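Local coordinates for protein TAF6 (PDB 4ATG) that probably serves as a subunit of the general transcription factor TFIID, its HEAT-repeat C-terminal domain taking part in assembly of the Taf6-Taf9 complex, at residues S158-S161 and K162-N166. Residues are numbered along the deposited sequence; the frame is centred on the assembly and turned at random.
Sequences SILS and KNVVN
Ser161 links helix 147-160 to helix 162-179, and its carbonyl oxygen bonds Val164 N and Val165 N. Its extended backbone (phi -174°, psi 161°) breaks the helical path between the two. Ser161 O opens the second helix: it accepts a nearly straight bond from Val165 N at 3.1 Å. Val164 N reaches the same oxygen only weakly. Ser161 is also the N-cap. Its OG accepts from Val164 N at 3.2 Å, serving an amide of the first turn, which no carbonyl four residues back within its own helix can serve. A chi1 of 68° swings OG over the start of the helix, within bonding distance of Val164 N. Val164 CG2 lies close by, 3.3 Å from Ser161 OG. Replacing Ser161 by an alanine removes OG, and would probably leave Val164 N with just the weak bond to Ser161 O and open a gap beside Val164 CG2. On the buried side, Val164 CG2 packs against Leu160 CB at 4.1 Å. Val165 CG2 rests 3.5 Å from Ser158 O. Leu160 and Val164 together meet Tyr118 of helix 104-121 and Leu133 of helix 128-140, while Ser158 and Val165 touch Val192 of helix 183-194, the last of this HEAT-repeat array.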
loop_
_atom_site.group_PDB
_atom_site.type_symbol
_atom_site.label_atom_id
_atom_site.label_comp_id
_atom_site.label_asym_id
_atom_site.label_seq_id
_atom_site.Cartn_x
_atom_site.Cartn_y
_atom_site.Cartn_z
ATOM N N SER A 158 -6.886 10.702 -5.446
ATOM C CA SER A 158 -8.242 10.828 -5.987
ATOM C C SER A 158 -9.308 10.043 -5.214
ATOM O O SER A 158 -10.485 10.424 -5.233
ATOM C CB SER A 158 -8.257 10.434 -7.460
ATOM O OG SER A 158 -8.402 9.035 -7.662
ATOM N N ILE A 159 -8.911 8.930 -4.564
ATOM C CA ILE A 159 -9.897 8.103 -3.853
ATOM C C ILE A 159 -9.968 8.390 -2.329
ATOM O O ILE A 159 -10.858 7.856 -1.663
ATOM C CB ILE A 159 -9.676 6.587 -4.146
ATOM C CG1 ILE A 159 -8.353 6.091 -3.515
ATOM C CG2 ILE A 159 -9.767 6.287 -5.681
ATOM C CD1 ILE A 159 -8.197 4.541 -3.409
ATOM N N LEU A 160 -9.035 9.177 -1.767
ATOM C CA LEU A 160 -9.027 9.412 -0.302
ATOM C C LEU A 160 -10.295 10.074 0.246
ATOM O O LEU A 160 -10.937 9.517 1.142
ATOM C CB LEU A 160 -7.770 10.159 0.155
ATOM C CG LEU A 160 -6.450 9.434 -0.102
ATOM C CD1 LEU A 160 -5.245 10.317 0.236
ATOM C CD2 LEU A 160 -6.415 8.061 0.614
ATOM N N SER A 161 -10.671 11.225 -0.317
ATOM C CA SER A 161 -11.860 11.993 0.087
ATOM C C SER A 161 -12.072 13.151 -0.851
ATOM O O SER A 161 -11.130 13.582 -1.523
ATOM C CB SER A 161 -11.698 12.534 1.511
ATOM O OG SER A 161 -10.692 13.535 1.604
ATOM N N LYS A 162 -13.312 13.695 -0.869
ATOM C CA LYS A 162 -13.652 14.880 -1.656
ATOM C C LYS A 162 -12.830 16.070 -1.194
ATOM O O LYS A 162 -12.471 16.903 -2.024
ATOM C CB LYS A 162 -15.151 15.202 -1.540
ATOM C CG LYS A 162 -16.043 14.207 -2.268
ATOM C CD LYS A 162 -17.512 14.637 -2.217
ATOM C CE LYS A 162 -18.421 13.486 -1.860
ATOM N NZ LYS A 162 -19.634 13.961 -1.148
ATOM N N ASN A 163 -12.510 16.152 0.117
ATOM C CA ASN A 163 -11.699 17.261 0.627
ATOM C C ASN A 163 -10.259 17.212 0.115
ATOM O O ASN A 163 -9.687 18.263 -0.138
ATOM C CB ASN A 163 -11.769 17.386 2.151
ATOM C CG ASN A 163 -11.171 18.682 2.662
ATOM O OD1 ASN A 163 -10.072 18.706 3.223
ATOM N ND2 ASN A 163 -11.851 19.798 2.428
ATOM N N VAL A 164 -9.701 16.002 -0.114
ATOM C CA VAL A 164 -8.360 15.855 -0.682
ATOM C C VAL A 164 -8.425 16.230 -2.181
ATOM O O VAL A 164 -7.551 16.943 -2.677
ATOM C CB VAL A 164 -7.760 14.440 -0.439
ATOM C CG1 VAL A 164 -6.497 14.226 -1.271
ATOM C CG2 VAL A 164 -7.470 14.197 1.050
ATOM N N VAL A 165 -9.462 15.774 -2.893
ATOM C CA VAL A 165 -9.655 16.133 -4.309
ATOM C C VAL A 165 -9.708 17.672 -4.419
ATOM O O VAL A 165 -9.003 18.256 -5.237
ATOM C CB VAL A 165 -10.920 15.458 -4.931
ATOM C CG1 VAL A 165 -11.261 16.031 -6.311
ATOM C CG2 VAL A 165 -10.749 13.945 -5.021
ATOM N N ASN A 166 -10.493 18.310 -3.551
ATOM C CA ASN A 166 -10.689 19.764 -3.559
ATOM C C ASN A 166 -9.510 20.576 -3.079
ATOM O O ASN A 166 -9.251 21.644 -3.633
ATOM C CB ASN A 166 -11.987 20.140 -2.840
ATOM C CG ASN A 166 -13.219 19.726 -3.600
ATOM O OD1 ASN A 166 -13.268 19.773 -4.836
ATOM N ND2 ASN A 166 -14.249 19.317 -2.879
#